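Local coordinates for choline binding protein PCPA (PDB 4CP6), which is a pneumococcal surface antigen of the choline-binding family, probably anchored through cell-wall choline, whose leucine-rich repeats are likely to serve in binding or adhesion, at residues 74-79 against 105-110; 167-172 against 190-195; 279-284 against 302-307; 312-317 against 335-340. All coordinates share one frame; numbering follows the deposited sequence.

Interaction 1 of 4, residues 74-79 against 105-110; sequences TEVASQ and KKIQKK
Glu75 and Val76 pair in parallel with Lys106 and Ile107, and the two chains stay in company as both strands give way to loop. The backbone ladder is the tight part. Val76 N donates to Lys106 O at 3.0 Å, and Gln108 N to Val76 O at 2.9 Å. Before them, Lys105 N reaches Thr74 O at 2.7 Å. On the face carrying Val76 and Ile107 the two buried side chains stand together, Val76 CB 4.3 Å from Ile107 CG1. Past the strands Ser78 takes over: its hydroxyl sits beside its own backbone N (chi1 -64°), from where OG donates to Lys109 O at 2.8 Å, in the carbonyl plane and on a lone pair. Gln79 N then meets Lys110 O at 3.0 Å, but from well above the carbonyl plane.

The face of Glu75 and Lys106 is looser. These side chains run alongside each other, yet a bend in the lysine chain (chi3 73°) presents CE to the carboxylate and leaves Lys106 NZ 4.2 Å from Glu75 OE1, too far for a salt bridge. A water fills in, donating to OE1 and accepting weakly from NZ. A second water joins Gln79 NE2 to Lys110 NZ, while Gln79 OE1 is bonded to Tyr84.

The contact lies where the N-terminal, partly antiparallel sheet passes into the parallel ladder of the repeats: strand 35-40 flanks strand 69-76, strand 130-131 continues the ladder beyond 106-107, and Phe81 and Phe112 pack on Val76 and Ile107.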
loop_
_atom_site.group_PDB
_atom_site.type_symbol
_atom_site.label_atom_id
_atom_site.label_comp_id
_atom_site.label_asym_id
_atom_site.label_seq_id
_atom_site.Cartn_x
_atom_site.Cartn_y
_atom_site.Cartn_z
ATOM N N THR A 74 -3.373 -25.616 17.279
ATOM C CA THR A 74 -2.360 -24.554 17.368
ATOM C C THR A 74 -2.353 -23.623 16.162
ATOM O O THR A 74 -1.661 -22.594 16.192
ATOM C CB THR A 74 -0.981 -25.197 17.553
ATOM O OG1 THR A 74 -0.751 -26.093 16.473
ATOM C CG2 THR A 74 -0.861 -25.986 18.881
ATOM N N GLU A 75 -3.037 -23.999 15.081
ATOM C CA GLU A 75 -3.023 -23.181 13.869
ATOM C C GLU A 75 -4.350 -23.151 13.181
ATOM O O GLU A 75 -5.102 -24.135 13.221
ATOM C CB GLU A 75 -1.959 -23.698 12.875
ATOM C CG GLU A 75 -0.567 -23.800 13.485
ATOM C CD GLU A 75 0.576 -23.994 12.520
ATOM O OE1 GLU A 75 0.347 -23.868 11.296
ATOM O OE2 GLU A 75 1.698 -24.295 12.989
ATOM N N VAL A 76 -4.648 -22.021 12.524
ATOM C CA VAL A 76 -5.779 -21.911 11.618
ATOM C C VAL A 76 -5.200 -22.198 10.225
ATOM O O VAL A 76 -4.310 -21.459 9.756
ATOM C CB VAL A 76 -6.480 -20.544 11.675
ATOM C CG1 VAL A 76 -7.526 -20.432 10.575
ATOM C CG2 VAL A 76 -7.119 -20.326 13.054
ATOM N N ALA A 77 -5.673 -23.279 9.573
ATOM C CA ALA A 77 -5.152 -23.644 8.264
ATOM C C ALA A 77 -5.557 -22.647 7.183
ATOM O O ALA A 77 -6.605 -22.001 7.278
ATOM C CB ALA A 77 -5.653 -25.024 7.880
ATOM N N SER A 78 -4.786 -22.602 6.078
ATOM C CA SER A 78 -5.171 -21.781 4.952
ATOM C C SER A 78 -6.603 -22.160 4.523
ATOM O O SER A 78 -6.955 -23.358 4.468
ATOM C CB SER A 78 -4.242 -22.016 3.771
ATOM O OG SER A 78 -2.944 -21.601 4.147
ATOM N N GLN A 79 -7.428 -21.150 4.195
ATOM C CA GLN A 79 -8.816 -21.295 3.745
ATOM C C GLN A 79 -9.778 -21.793 4.818
ATOM O O GLN A 79 -10.970 -21.804 4.549
ATOM C CB GLN A 79 -8.919 -22.238 2.505
ATOM C CG GLN A 79 -7.889 -21.988 1.388
ATOM C CD GLN A 79 -8.054 -20.665 0.683
ATOM O OE1 GLN A 79 -9.115 -20.028 0.728
ATOM N NE2 GLN A 79 -6.989 -20.185 0.073
ATOM N N LYS A 105 -1.429 -20.324 17.688
ATOM C CA LYS A 105 -0.148 -19.636 17.570
ATOM C C LYS A 105 0.072 -19.041 16.172
ATOM O O LYS A 105 0.889 -18.142 16.028
ATOM C CB LYS A 105 0.999 -20.597 17.902
ATOM C CG LYS A 105 2.305 -19.837 18.177
ATOM C CD LYS A 105 3.337 -20.711 18.871
ATOM C CE LYS A 105 4.649 -19.979 19.032
ATOM N NZ LYS A 105 5.559 -20.661 19.995
ATOM N N LYS A 106 -0.589 -19.574 15.139
ATOM C CA LYS A 106 -0.396 -19.082 13.783
ATOM C C LYS A 106 -1.690 -19.118 13.032
ATOM O O LYS A 106 -2.441 -20.090 13.145
ATOM C CB LYS A 106 0.642 -19.952 13.057
ATOM C CG LYS A 106 0.978 -19.466 11.649
ATOM C CD LYS A 106 2.365 -19.869 11.190
ATOM C CE LYS A 106 2.479 -21.333 10.866
ATOM N NZ LYS A 106 3.750 -21.656 10.154
ATOM N N ILE A 107 -1.944 -18.098 12.236
ATOM C CA ILE A 107 -3.029 -18.041 11.261
ATOM C C ILE A 107 -2.317 -18.135 9.918
ATOM O O ILE A 107 -1.528 -17.248 9.558
ATOM C CB ILE A 107 -3.911 -16.789 11.381
ATOM C CG1 ILE A 107 -4.700 -16.825 12.720
ATOM C CG2 ILE A 107 -4.872 -16.740 10.164
ATOM C CD1 ILE A 107 -5.358 -15.460 13.128
ATOM N N GLN A 108 -2.493 -19.246 9.224
ATOM C CA GLN A 108 -1.864 -19.481 7.929
ATOM C C GLN A 108 -2.420 -18.545 6.851
ATOM O O GLN A 108 -3.445 -17.875 7.044
ATOM C CB GLN A 108 -2.054 -20.943 7.507
ATOM C CG GLN A 108 -1.259 -21.908 8.392
ATOM C CD GLN A 108 -1.560 -23.362 8.125
ATOM O OE1 GLN A 108 -1.328 -24.251 8.995
ATOM N NE2 GLN A 108 -2.086 -23.645 6.951
ATOM N N LYS A 109 -1.749 -18.524 5.689
ATOM C CA LYS A 109 -2.165 -17.636 4.598
ATOM C C LYS A 109 -3.626 -17.852 4.245
ATOM O O LYS A 109 -4.086 -19.003 4.187
ATOM C CB LYS A 109 -1.294 -17.801 3.336
ATOM C CG LYS A 109 -1.179 -19.212 2.818
ATOM C CD LYS A 109 -0.173 -19.290 1.671
ATOM C CE LYS A 109 -0.245 -20.661 1.054
ATOM N NZ LYS A 109 0.464 -20.718 -0.253
ATOM N N LYS A 110 -4.374 -16.763 4.065
ATOM C CA LYS A 110 -5.791 -16.847 3.688
ATOM C C LYS A 110 -6.628 -17.642 4.690
ATOM O O LYS A 110 -7.709 -18.133 4.328
ATOM C CB LYS A 110 -5.921 -17.406 2.253
ATOM C CG LYS A 110 -5.402 -16.388 1.235
ATOM C CD LYS A 110 -5.684 -16.752 -0.184
ATOM C CE LYS A 110 -5.358 -15.538 -1.022
ATOM N NZ LYS A 110 -5.770 -15.756 -2.445
HETATM O O HOH W 1 2.083 -24.047 9.323
HETATM O O HOH W 2 -6.951 -18.742 -2.515
#

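Interaction 2 of 4, residues 167-172 against 190-195; sequences LTFSSS and EKLTLP
Leu167 and Phe169 face Leu192 and Pro195 from strands 167-169 and 191-194, which run 19° from parallel with axes 6.9 Å apart at closest approach, and no direct hydrogen bond joins them. They are successive strands of the leucine-rich-repeat solenoid, met at a break in its ladder: strand 166-169 ends a five-strand parallel sheet, and 191-194 pairs onward with 214-217. Two waters link the backbones. One molecule donates to Leu167 O at 2.8 Å and accepts from Thr193 N at 3.0 Å, standing in for the missing bond; another lies between Leu167 N and Lys191 O.

Side chains bridge the rest. Leu167 and Leu192 run abreast in a common direction, with Leu167 CD2 3.8 Å from Leu192 CD1, and Phe183 and Phe206 pack against Leu192 from the loops. The same methyl, Leu192 CD1, also approaches Phe169 CE2 obliquely at 3.9 Å. Phe169 has the largest share of the buried surface. With CG placed beside its own backbone N (chi1 -53°), the ring reaches across to the neighbouring strand and is also touched by Leu175 and Leu146. At its edge, near the ring plane, Thr193 O comes 3.4 Å from Phe169 CD2. Over one face lies the proline, in a CH-pi contact that brings Pro195 CD to 4.1 Å from the centroid of the Phe169 ring, 27° off the normal.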
loop_
_atom_site.group_PDB
_atom_site.type_symbol
_atom_site.label_atom_id
_atom_site.label_comp_id
_atom_site.label_asym_id
_atom_site.label_seq_id
_atom_site.Cartn_x
_atom_site.Cartn_y
_atom_site.Cartn_z
ATOM N N LEU A 167 -8.551 -0.764 14.344
ATOM C CA LEU A 167 -7.528 -1.795 14.377
ATOM C C LEU A 167 -6.557 -1.328 15.417
ATOM O O LEU A 167 -5.915 -0.290 15.225
ATOM C CB LEU A 167 -6.833 -2.005 13.017
ATOM C CG LEU A 167 -5.960 -3.324 13.002
ATOM C CD1 LEU A 167 -6.107 -4.107 11.723
ATOM C CD2 LEU A 167 -4.503 -3.041 13.266
ATOM N N THR A 168 -6.484 -2.046 16.536
ATOM C CA THR A 168 -5.614 -1.662 17.643
ATOM C C THR A 168 -4.766 -2.843 18.080
ATOM O O THR A 168 -4.990 -3.981 17.654
ATOM C CB THR A 168 -6.436 -1.171 18.831
ATOM O OG1 THR A 168 -7.320 -2.216 19.242
ATOM C CG2 THR A 168 -7.239 0.093 18.529
ATOM N N PHE A 169 -3.773 -2.563 18.923
ATOM C CA PHE A 169 -2.824 -3.546 19.421
ATOM C C PHE A 169 -2.842 -3.480 20.914
ATOM O O PHE A 169 -2.722 -2.388 21.487
ATOM C CB PHE A 169 -1.404 -3.239 18.882
ATOM C CG PHE A 169 -1.352 -3.088 17.379
ATOM C CD1 PHE A 169 -1.248 -4.205 16.549
ATOM C CD2 PHE A 169 -1.471 -1.840 16.791
ATOM C CE1 PHE A 169 -1.238 -4.055 15.155
ATOM C CE2 PHE A 169 -1.461 -1.694 15.401
ATOM C CZ PHE A 169 -1.332 -2.802 14.599
ATOM N N SER A 170 -3.049 -4.631 21.555
ATOM C CA SER A 170 -3.070 -4.738 23.011
ATOM C C SER A 170 -1.776 -4.177 23.620
ATOM O O SER A 170 -0.730 -4.092 22.943
ATOM C CB SER A 170 -3.253 -6.190 23.410
ATOM O OG SER A 170 -4.542 -6.620 22.992
ATOM N N SER A 171 -1.855 -3.802 24.936
ATOM C CA SER A 171 -0.689 -3.259 25.637
ATOM C C SER A 171 0.441 -4.279 25.660
ATOM O O SER A 171 0.192 -5.481 25.594
ATOM C CB SER A 171 -1.055 -2.845 27.059
ATOM O OG SER A 171 -1.579 -3.944 27.783
ATOM N N SER A 172 1.677 -3.807 25.717
ATOM C CA SER A 172 2.874 -4.628 25.721
ATOM C C SER A 172 2.988 -5.444 24.425
ATOM O O SER A 172 3.514 -6.557 24.439
ATOM C CB SER A 172 2.916 -5.565 26.930
ATOM O OG SER A 172 2.883 -4.822 28.142
ATOM N N GLU A 190 -9.704 5.325 10.015
ATOM C CA GLU A 190 -9.278 6.716 10.098
ATOM C C GLU A 190 -7.984 6.944 10.857
ATOM O O GLU A 190 -7.360 8.001 10.710
ATOM C CB GLU A 190 -10.394 7.584 10.706
ATOM C CG GLU A 190 -11.672 7.517 9.874
ATOM C CD GLU A 190 -12.736 8.553 10.192
ATOM O OE1 GLU A 190 -13.225 8.574 11.343
ATOM O OE2 GLU A 190 -13.124 9.303 9.268
ATOM N N LYS A 191 -7.569 5.979 11.659
ATOM C CA LYS A 191 -6.332 6.150 12.425
ATOM C C LYS A 191 -5.749 4.820 12.758
ATOM O O LYS A 191 -6.460 3.799 12.760
ATOM C CB LYS A 191 -6.589 6.978 13.709
ATOM C CG LYS A 191 -7.540 6.326 14.717
ATOM C CD LYS A 191 -7.892 7.291 15.858
ATOM C CE LYS A 191 -8.554 6.578 17.025
ATOM N NZ LYS A 191 -9.113 7.547 18.021
ATOM N N LEU A 192 -4.443 4.820 13.052
ATOM C CA LEU A 192 -3.686 3.641 13.432
ATOM C C LEU A 192 -2.542 4.122 14.309
ATOM O O LEU A 192 -1.986 5.181 14.025
ATOM C CB LEU A 192 -3.125 2.956 12.141
ATOM C CG LEU A 192 -2.324 1.677 12.307
ATOM C CD1 LEU A 192 -3.223 0.520 12.755
ATOM C CD2 LEU A 192 -1.621 1.317 11.024
ATOM N N THR A 193 -2.181 3.349 15.353
ATOM C CA THR A 193 -1.009 3.632 16.182
ATOM C C THR A 193 -0.060 2.462 16.106
ATOM O O THR A 193 -0.406 1.345 16.548
ATOM C CB THR A 193 -1.386 3.863 17.629
ATOM O OG1 THR A 193 -2.273 4.977 17.689
ATOM C CG2 THR A 193 -0.147 4.169 18.498
ATOM N N LEU A 194 1.161 2.719 15.604
ATOM C CA LEU A 194 2.171 1.671 15.543
ATOM C C LEU A 194 2.794 1.464 16.930
ATOM O O LEU A 194 3.325 2.413 17.513
ATOM C CB LEU A 194 3.284 1.999 14.517
ATOM C CG LEU A 194 2.836 2.170 13.063
ATOM C CD1 LEU A 194 4.023 2.546 12.181
ATOM C CD2 LEU A 194 2.192 0.884 12.534
ATOM N N PRO A 195 2.833 0.224 17.419
ATOM C CA PRO A 195 3.452 -0.007 18.734
ATOM C C PRO A 195 4.941 0.348 18.755
ATOM O O PRO A 195 5.622 0.370 17.713
ATOM C CB PRO A 195 3.239 -1.502 18.984
ATOM C CG PRO A 195 1.992 -1.832 18.202
ATOM C CD PRO A 195 2.128 -0.977 16.929
HETATM O O HOH W 3 -4.196 1.481 16.521
HETATM O O HOH W 4 -7.841 2.182 14.621
#

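Interaction 3 of 4, residues 279-284 against 302-307; sequences GLEKIG and SLETIE
Lys282 and Ile283 bridge in parallel to Thr305 and Ile306, with Ile283 N donating to Thr305 O and Glu307 N to Ile283 O. Earlier in the pairing, Glu281 O takes two bonds, from Glu304 N at 2.8 Å and Thr305 N at 3.1 Å. Ser302 closes that end with its side chain. Its hydroxyl lies between the backbone N and the carbonyl carbon (chi1 53°), a position that lets OG accept from Gly279 N at 2.9 Å and donate to Leu280 O at 2.7 Å. On the buried face Leu303 CD1 packs 3.8 Å from Ile283 CG1, the two side chains roughly perpendicular, and it also touches Leu280.

Across the partly exposed face, the extended Lys282 runs past Thr305 to Glu307. The salt bridge, Lys282 NZ to Glu307 OE2, is long at 3.3 Å and imperfectly aimed; a water 2.7 Å from both NZ and OE2 makes the better-formed link. A second shell fixes several of these groups: Glu278 binds the backbone N of Ser302, Asn328 bonds Thr305 OG1, and Phe288 and Ala310 pack on Ile283.

These are adjacent rungs of a leucine-rich-repeat ladder, with aliphatic side chains inside and charges outside. The Glu281 and Glu304 carboxylates run alongside each other, planes 18° apart and OE2 atoms 4.2 Å from one another; such like charges would probably raise the proton affinity of one or both.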
loop_
_atom_site.group_PDB
_atom_site.type_symbol
_atom_site.label_atom_id
_atom_site.label_comp_id
_atom_site.label_asym_id
_atom_site.label_seq_id
_atom_site.Cartn_x
_atom_site.Cartn_y
_atom_site.Cartn_z
ATOM N N GLY A 279 17.933 18.602 -0.512
ATOM C CA GLY A 279 18.466 17.408 0.123
ATOM C C GLY A 279 17.649 16.191 -0.298
ATOM O O GLY A 279 18.152 15.068 -0.257
ATOM N N LEU A 280 16.382 16.411 -0.710
ATOM C CA LEU A 280 15.536 15.306 -1.198
ATOM C C LEU A 280 16.106 14.836 -2.531
ATOM O O LEU A 280 16.367 15.636 -3.439
ATOM C CB LEU A 280 14.094 15.766 -1.330
ATOM C CG LEU A 280 13.082 14.642 -1.484
ATOM C CD1 LEU A 280 11.863 14.923 -0.658
ATOM C CD2 LEU A 280 12.707 14.466 -2.909
ATOM N N GLU A 281 16.341 13.529 -2.640
ATOM C CA GLU A 281 16.951 12.939 -3.827
ATOM C C GLU A 281 16.015 12.102 -4.683
ATOM O O GLU A 281 16.269 11.964 -5.876
ATOM C CB GLU A 281 18.112 12.010 -3.438
ATOM C CG GLU A 281 19.219 12.695 -2.647
ATOM C CD GLU A 281 20.205 11.755 -1.973
ATOM O OE1 GLU A 281 19.950 10.528 -1.918
ATOM O OE2 GLU A 281 21.234 12.260 -1.473
ATOM N N LYS A 282 15.010 11.484 -4.078
ATOM C CA LYS A 282 14.173 10.526 -4.785
ATOM C C LYS A 282 12.716 10.630 -4.450
ATOM O O LYS A 282 12.346 10.739 -3.276
ATOM C CB LYS A 282 14.717 9.114 -4.440
ATOM C CG LYS A 282 13.899 7.946 -4.995
ATOM C CD LYS A 282 14.614 6.647 -4.646
ATOM C CE LYS A 282 13.980 5.465 -5.291
ATOM N NZ LYS A 282 14.701 4.219 -4.895
ATOM N N ILE A 283 11.884 10.519 -5.496
ATOM C CA ILE A 283 10.433 10.463 -5.368
ATOM C C ILE A 283 10.010 9.068 -5.848
ATOM O O ILE A 283 10.221 8.720 -7.025
ATOM C CB ILE A 283 9.750 11.572 -6.193
ATOM C CG1 ILE A 283 10.144 12.943 -5.620
ATOM C CG2 ILE A 283 8.236 11.374 -6.247
ATOM C CD1 ILE A 283 9.713 14.125 -6.483
ATOM N N GLY A 284 9.443 8.280 -4.930
ATOM C CA GLY A 284 9.053 6.895 -5.189
ATOM C C GLY A 284 7.922 6.718 -6.178
ATOM O O GLY A 284 7.145 7.642 -6.439
ATOM N N SER A 302 18.447 19.182 -5.686
ATOM C CA SER A 302 19.031 17.891 -5.335
ATOM C C SER A 302 18.291 16.688 -5.928
ATOM O O SER A 302 18.812 15.568 -5.823
ATOM C CB SER A 302 19.061 17.744 -3.817
ATOM O OG SER A 302 17.767 17.978 -3.292
ATOM N N LEU A 303 17.100 16.892 -6.531
ATOM C CA LEU A 303 16.322 15.737 -7.007
ATOM C C LEU A 303 17.027 14.971 -8.113
ATOM O O LEU A 303 17.315 15.516 -9.173
ATOM C CB LEU A 303 14.954 16.232 -7.468
ATOM C CG LEU A 303 13.942 15.150 -7.918
ATOM C CD1 LEU A 303 13.574 14.219 -6.762
ATOM C CD2 LEU A 303 12.694 15.844 -8.421
ATOM N N GLU A 304 17.251 13.653 -7.876
ATOM C CA GLU A 304 17.940 12.812 -8.833
ATOM C C GLU A 304 17.022 11.833 -9.561
ATOM O O GLU A 304 17.338 11.436 -10.690
ATOM C CB GLU A 304 18.956 11.930 -8.083
ATOM C CG GLU A 304 20.058 12.660 -7.326
ATOM C CD GLU A 304 20.910 11.762 -6.438
ATOM O OE1 GLU A 304 20.772 10.517 -6.521
ATOM O OE2 GLU A 304 21.691 12.311 -5.628
ATOM N N THR A 305 15.987 11.331 -8.877
ATOM C CA THR A 305 15.175 10.245 -9.399
ATOM C C THR A 305 13.715 10.516 -9.190
ATOM O O THR A 305 13.299 10.798 -8.061
ATOM C CB THR A 305 15.576 8.935 -8.627
ATOM O OG1 THR A 305 16.980 8.717 -8.818
ATOM C CG2 THR A 305 14.771 7.708 -9.084
ATOM N N ILE A 306 12.909 10.297 -10.245
ATOM C CA ILE A 306 11.458 10.388 -10.161
ATOM C C ILE A 306 10.942 9.096 -10.772
ATOM O O ILE A 306 11.091 8.879 -11.973
ATOM C CB ILE A 306 10.853 11.618 -10.848
ATOM C CG1 ILE A 306 11.574 12.898 -10.450
ATOM C CG2 ILE A 306 9.353 11.705 -10.523
ATOM C CD1 ILE A 306 11.051 14.129 -11.239
ATOM N N GLU A 307 10.353 8.212 -9.950
ATOM C CA GLU A 307 9.944 6.893 -10.393
ATOM C C GLU A 307 8.616 6.849 -11.122
ATOM O O GLU A 307 7.885 7.847 -11.220
ATOM C CB GLU A 307 9.948 5.918 -9.199
ATOM C CG GLU A 307 11.309 5.725 -8.552
ATOM C CD GLU A 307 11.354 4.599 -7.531
ATOM O OE1 GLU A 307 10.321 4.272 -6.889
ATOM O OE2 GLU A 307 12.462 4.047 -7.367
HETATM O O HOH W 5 12.978 2.190 -5.532
#

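Interaction 4 of 4, residues 312-317 against 335-340; sequences YGNLEL and NGLPKL
Lys339, Leu317 and Leu337 bury the most surface where two repeat turns lie one on the other. Asn314 to Leu317 and Leu337 to Leu340 both form type I beta turns, matched residue for residue along the solenoid.

Lys339 crosses to the preceding turn with an extended side chain. Its CG lies 3.3 Å from Leu315 O, and its ammonium group ends at the carboxylate of Glu316, Lys339 NZ to Glu316 OE1 2.9 Å, on the syn side and 20° out of the carboxylate plane. Glu316 meets it by bending at chi2 (-69°), which brings the acid alongside the lysine. A weak bond from NZ to OE2 and a water on OE2 add to this grip.

Leu317 and Leu337 carry much of the apolar packing, with Leu315 CD2 against Pro338 CG (3.9 Å) beside them. The leucine contacts are loose: Leu317 CD2 is 4.4 Å from Leu337 CD2, and Leu317 CG lies 4.3 Å from Leu340 CD1. Leu317 also lays its backbone O against the Lys339-Leu340 link, without a hydrogen bond. Leu337 CD2 tucks against Asn314, 3.7 Å from its CB. Ahead of the turns, Gly313 N donates to Asn335 O at 3.2 Å and, weakly, to Gly336 O. The ring of Tyr312 turns an edge to that same Asn335 carbonyl, with CD1 3.5 Å from Asn335 O.

Short strands 311-312 and 334-335 lead into these turns, and 319-322 and 342-345, neighbours in a parallel sheet, follow them. Asp290 bonds Tyr312 through the backbone on one side, while Ser358 and Val360 continue the stack on the other.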
loop_
_atom_site.group_PDB
_atom_site.type_symbol
_atom_site.label_atom_id
_atom_site.label_comp_id
_atom_site.label_asym_id
_atom_site.label_seq_id
_atom_site.Cartn_x
_atom_site.Cartn_y
_atom_site.Cartn_z
ATOM N N TYR A 312 0.484 11.172 -11.512
ATOM C CA TYR A 312 -0.530 10.368 -12.191
ATOM C C TYR A 312 -1.879 10.724 -11.641
ATOM O O TYR A 312 -2.133 10.540 -10.461
ATOM C CB TYR A 312 -0.223 8.897 -11.880
ATOM C CG TYR A 312 -1.151 7.850 -12.448
ATOM C CD1 TYR A 312 -1.709 7.994 -13.716
ATOM C CD2 TYR A 312 -1.384 6.657 -11.764
ATOM C CE1 TYR A 312 -2.461 6.973 -14.295
ATOM C CE2 TYR A 312 -2.155 5.639 -12.323
ATOM C CZ TYR A 312 -2.697 5.806 -13.587
ATOM O OH TYR A 312 -3.452 4.794 -14.163
ATOM N N GLY A 313 -2.749 11.247 -12.485
ATOM C CA GLY A 313 -4.096 11.588 -12.031
ATOM C C GLY A 313 -4.154 12.789 -11.108
ATOM O O GLY A 313 -5.089 12.913 -10.296
ATOM N N ASN A 314 -3.169 13.697 -11.203
ATOM C CA ASN A 314 -3.179 14.923 -10.406
ATOM C C ASN A 314 -4.113 15.927 -11.098
ATOM O O ASN A 314 -3.681 16.760 -11.906
ATOM C CB ASN A 314 -1.794 15.480 -10.251
ATOM C CG ASN A 314 -0.918 14.502 -9.519
ATOM O OD1 ASN A 314 -1.109 14.251 -8.302
ATOM N ND2 ASN A 314 0.006 13.923 -10.218
ATOM N N LEU A 315 -5.410 15.814 -10.745
ATOM C CA LEU A 315 -6.500 16.537 -11.414
ATOM C C LEU A 315 -6.384 18.055 -11.378
ATOM O O LEU A 315 -6.958 18.713 -12.267
ATOM C CB LEU A 315 -7.850 16.099 -10.852
ATOM C CG LEU A 315 -8.192 14.610 -10.905
ATOM C CD1 LEU A 315 -9.623 14.369 -10.394
ATOM C CD2 LEU A 315 -8.038 14.035 -12.326
ATOM N N GLU A 316 -5.645 18.615 -10.402
ATOM C CA GLU A 316 -5.516 20.060 -10.273
ATOM C C GLU A 316 -4.125 20.612 -10.470
ATOM O O GLU A 316 -3.904 21.812 -10.296
ATOM C CB GLU A 316 -6.061 20.524 -8.910
ATOM C CG GLU A 316 -7.547 20.292 -8.730
ATOM C CD GLU A 316 -8.500 21.122 -9.570
ATOM O OE1 GLU A 316 -8.127 22.228 -10.016
ATOM O OE2 GLU A 316 -9.643 20.655 -9.753
ATOM N N LEU A 317 -3.132 19.746 -10.809
ATOM C CA LEU A 317 -1.761 20.241 -10.920
ATOM C C LEU A 317 -1.610 21.207 -12.065
ATOM O O LEU A 317 -1.889 20.836 -13.205
ATOM C CB LEU A 317 -0.816 19.040 -11.024
ATOM C CG LEU A 317 0.671 19.316 -11.104
ATOM C CD1 LEU A 317 1.173 19.987 -9.861
ATOM C CD2 LEU A 317 1.407 18.014 -11.368
ATOM N N ASN A 335 1.575 11.199 -16.204
ATOM C CA ASN A 335 0.450 10.727 -17.009
ATOM C C ASN A 335 -0.852 11.233 -16.385
ATOM O O ASN A 335 -1.065 11.080 -15.174
ATOM C CB ASN A 335 0.435 9.181 -17.117
ATOM C CG ASN A 335 -0.781 8.631 -17.849
ATOM O OD1 ASN A 335 -1.892 8.610 -17.307
ATOM N ND2 ASN A 335 -0.623 8.217 -19.107
ATOM N N GLY A 336 -1.756 11.745 -17.208
ATOM C CA GLY A 336 -3.096 12.110 -16.739
ATOM C C GLY A 336 -3.092 13.308 -15.816
ATOM O O GLY A 336 -3.347 13.188 -14.599
ATOM N N LEU A 337 -2.756 14.459 -16.394
ATOM C CA LEU A 337 -2.596 15.750 -15.690
ATOM C C LEU A 337 -3.451 16.780 -16.431
ATOM O O LEU A 337 -2.943 17.566 -17.224
ATOM C CB LEU A 337 -1.112 16.141 -15.671
ATOM C CG LEU A 337 -0.160 15.034 -15.103
ATOM C CD1 LEU A 337 1.271 15.330 -15.343
ATOM C CD2 LEU A 337 -0.441 14.743 -13.625
ATOM N N PRO A 338 -4.794 16.679 -16.216
ATOM C CA PRO A 338 -5.715 17.447 -17.070
ATOM C C PRO A 338 -5.719 18.958 -16.931
ATOM O O PRO A 338 -6.294 19.631 -17.816
ATOM C CB PRO A 338 -7.074 16.874 -16.734
ATOM C CG PRO A 338 -6.935 16.297 -15.329
ATOM C CD PRO A 338 -5.522 15.747 -15.324
ATOM N N LYS A 339 -5.107 19.504 -15.859
ATOM C CA LYS A 339 -5.039 20.945 -15.663
ATOM C C LYS A 339 -3.620 21.457 -15.779
ATOM O O LYS A 339 -3.363 22.643 -15.559
ATOM C CB LYS A 339 -5.677 21.353 -14.329
ATOM C CG LYS A 339 -7.205 21.220 -14.363
ATOM C CD LYS A 339 -7.847 21.906 -13.183
ATOM C CE LYS A 339 -9.335 22.108 -13.357
ATOM N NZ LYS A 339 -9.917 22.843 -12.185
ATOM N N LEU A 340 -2.671 20.562 -16.182
ATOM C CA LEU A 340 -1.286 20.967 -16.357
ATOM C C LEU A 340 -1.198 21.926 -17.540
ATOM O O LEU A 340 -1.514 21.516 -18.664
ATOM C CB LEU A 340 -0.397 19.730 -16.611
ATOM C CG LEU A 340 1.103 19.983 -16.602
ATOM C CD1 LEU A 340 1.617 20.163 -15.185
ATOM C CD2 LEU A 340 1.879 18.830 -17.245
HETATM O O HOH W 6 -11.091 19.808 -11.834
#

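In the fold
From the N terminus the four contacts follow in series, and none encloses or crosses another. Interaction 1 closes a loop of 25 residues and carries the N-terminal sheet on into the strands of the repeats. Interactions 2, 3 and 4 each close one of 17 residues, binding successive coils of the leucine-rich-repeat solenoid. Interaction 2 lies in the first repeat region; interactions 3 and 4 belong to the second, with centres about 20 Å apart. Residues 302-307 and 312-317 are separated by only four residues, so one coil is tied to its predecessor by interaction 3 and, at another sector, to its successor by interaction 4. Interactions 1 and 4 lie on opposite sides of the chain's centre.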